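Local coordinates for pleckstrin homology domain-containing family M member 2 (Homo sapiens, PDB 3CXB), which binds the Salmonella effector SifA through its PH domain and probably also interacts with kinesin, at residues 58-63 with 68-73. Numbering follows the deposited sequence.
Sequences RRANTT and AFQVIL
Arg-58 and Gln-70 form an antiparallel hydrogen-bonded pair, with Arg-58 N donating to Gln-70 O over 3.2 Å and Gln-70 N returning a bond to Arg-58 O. The ladder reaches one step beyond the strand end: Ala-60 N donates to Ala-68 O at 2.8 Å. Between these rungs, Arg-59 and Phe-69 make the non-hydrogen-bonded pair, their CA atoms 4.2 Å apart.

Polar side-chain contact belongs to the Arg-58 and Gln-70 face. Arg-58 NE meets Gln-70 OE1 at 2.8 Å. This bond is weak, bent to 125° at the hydrogen, with guanidinium and amide planes turned 70° apart. In each residue CG sits between the backbone N and the carbonyl carbon (Arg-58 chi1 64°), and with both CB atoms on one face the chains run side by side; the Arg-58 chain bends at chi3, while Gln-70 stays extended beyond CG.

Apolar contact is slight: Arg-58 CG lies 3.7 Å from Gln-70 CG, and Ala-60 CB, more loosely, 4.2 Å from Ala-68 CB. On the other face, Phe-69 meets strand 54-59 through CB, 3.4 Å from Arg-58 O, while its ring packs on Met-89, Met-93 and Leu-96 of helix 86-100; Arg-59 forms a salt bridge with Glu-86.

Backbone bonding therefore carries this edge hairpin of the PH-domain sheet; the bent Arg-58 to Gln-70 bond adds a modest polar link on the face turned from the helix.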
loop_
_atom_site.group_PDB
_atom_site.type_symbol
_atom_site.label_atom_id
_atom_site.label_comp_id
_atom_site.label_asym_id
_atom_site.label_seq_id
_atom_site.Cartn_x
_atom_site.Cartn_y
_atom_site.Cartn_z
ATOM N N ARG B 58 1.956 9.136 -1.621
ATOM C CA ARG B 58 1.363 10.355 -1.112
ATOM C C ARG B 58 0.153 10.039 -0.236
ATOM O O ARG B 58 -0.406 8.955 -0.301
ATOM C CB ARG B 58 0.951 11.263 -2.275
ATOM C CG ARG B 58 -0.130 10.688 -3.167
ATOM C CD ARG B 58 -0.355 11.562 -4.393
ATOM N NE ARG B 58 -1.773 11.832 -4.621
ATOM C CZ ARG B 58 -2.455 12.819 -4.046
ATOM N NH1 ARG B 58 -1.860 13.654 -3.195
ATOM N NH2 ARG B 58 -3.738 12.979 -4.334
ATOM N N ARG B 59 -0.233 10.981 0.608
ATOM C CA ARG B 59 -1.409 10.792 1.428
ATOM C C ARG B 59 -2.551 11.016 0.440
ATOM O O ARG B 59 -2.444 11.864 -0.448
ATOM C CB ARG B 59 -1.449 11.836 2.548
ATOM C CG ARG B 59 -0.654 11.472 3.801
ATOM C CD ARG B 59 -0.274 12.740 4.529
ATOM N NE ARG B 59 -0.582 12.724 5.956
ATOM C CZ ARG B 59 0.323 12.574 6.910
ATOM N NH1 ARG B 59 -0.043 12.576 8.185
ATOM N NH2 ARG B 59 1.600 12.417 6.586
ATOM N N ALA B 60 -3.634 10.262 0.577
ATOM C CA ALA B 60 -4.755 10.396 -0.341
ATOM C C ALA B 60 -5.867 11.292 0.174
ATOM O O ALA B 60 -5.838 11.760 1.310
ATOM C CB ALA B 60 -5.314 9.028 -0.673
ATOM N N ASN B 61 -6.848 11.523 -0.691
ATOM C CA ASN B 61 -8.008 12.344 -0.381
ATOM C C ASN B 61 -8.928 11.622 0.605
ATOM O O ASN B 61 -8.662 10.483 0.978
ATOM C CB ASN B 61 -8.743 12.662 -1.681
ATOM C CG ASN B 61 -8.618 11.543 -2.705
ATOM O OD1 ASN B 61 -9.498 10.687 -2.822
ATOM N ND2 ASN B 61 -7.508 11.535 -3.442
ATOM N N THR B 62 -10.007 12.276 1.026
ATOM C CA THR B 62 -10.933 11.670 1.983
ATOM C C THR B 62 -11.830 10.598 1.371
ATOM O O THR B 62 -11.433 9.443 1.267
ATOM C CB THR B 62 -11.836 12.731 2.654
ATOM O OG1 THR B 62 -11.024 13.672 3.365
ATOM C CG2 THR B 62 -12.799 12.071 3.640
ATOM N N THR B 63 -13.036 10.989 0.974
ATOM C CA THR B 63 -14.004 10.066 0.387
ATOM C C THR B 63 -14.301 8.922 1.350
ATOM O O THR B 63 -14.312 7.753 0.965
ATOM C CB THR B 63 -13.501 9.478 -0.952
ATOM O OG1 THR B 63 -12.413 8.580 -0.710
ATOM C CG2 THR B 63 -13.037 10.593 -1.879
ATOM N N ALA B 68 -5.925 7.144 4.630
ATOM C CA ALA B 68 -5.629 6.545 3.333
ATOM C C ALA B 68 -4.438 7.151 2.594
ATOM O O ALA B 68 -4.236 8.359 2.602
ATOM C CB ALA B 68 -6.850 6.618 2.453
ATOM N N PHE B 69 -3.660 6.291 1.946
ATOM C CA PHE B 69 -2.493 6.714 1.177
ATOM C C PHE B 69 -2.285 5.792 -0.022
ATOM O O PHE B 69 -2.832 4.692 -0.075
ATOM C CB PHE B 69 -1.251 6.708 2.061
ATOM C CG PHE B 69 -0.947 5.363 2.677
ATOM C CD1 PHE B 69 -0.011 4.507 2.094
ATOM C CD2 PHE B 69 -1.570 4.974 3.860
ATOM C CE1 PHE B 69 0.304 3.289 2.681
ATOM C CE2 PHE B 69 -1.265 3.751 4.464
ATOM C CZ PHE B 69 -0.327 2.905 3.880
ATOM N N GLN B 70 -1.482 6.228 -0.982
ATOM C CA GLN B 70 -1.276 5.420 -2.164
ATOM C C GLN B 70 0.175 5.268 -2.599
ATOM O O GLN B 70 1.026 6.107 -2.307
ATOM C CB GLN B 70 -2.106 5.997 -3.295
ATOM C CG GLN B 70 -1.782 7.445 -3.562
ATOM C CD GLN B 70 -2.774 8.143 -4.488
ATOM O OE1 GLN B 70 -2.454 9.181 -5.068
ATOM N NE2 GLN B 70 -3.986 7.593 -4.611
ATOM N N VAL B 71 0.445 4.164 -3.289
ATOM C CA VAL B 71 1.768 3.874 -3.806
ATOM C C VAL B 71 1.637 3.900 -5.318
ATOM O O VAL B 71 1.046 2.996 -5.892
ATOM C CB VAL B 71 2.238 2.476 -3.365
ATOM C CG1 VAL B 71 3.598 2.158 -3.964
ATOM C CG2 VAL B 71 2.323 2.423 -1.857
ATOM N N ILE B 72 2.173 4.940 -5.955
ATOM C CA ILE B 72 2.109 5.085 -7.402
ATOM C C ILE B 72 2.928 4.033 -8.154
ATOM O O ILE B 72 4.079 3.764 -7.818
ATOM C CB ILE B 72 2.591 6.476 -7.847
ATOM C CG1 ILE B 72 1.528 7.552 -7.551
ATOM C CG2 ILE B 72 2.836 6.453 -9.342
ATOM C CD1 ILE B 72 1.142 7.722 -6.106
ATOM N N LEU B 73 2.326 3.450 -9.183
ATOM C CA LEU B 73 2.994 2.432 -9.968
ATOM C C LEU B 73 2.990 2.780 -11.445
ATOM O O LEU B 73 2.019 3.323 -11.966
ATOM C CB LEU B 73 2.311 1.092 -9.741
ATOM C CG LEU B 73 2.318 0.626 -8.282
ATOM C CD1 LEU B 73 1.443 -0.610 -8.133
ATOM C CD2 LEU B 73 3.735 0.330 -7.835
#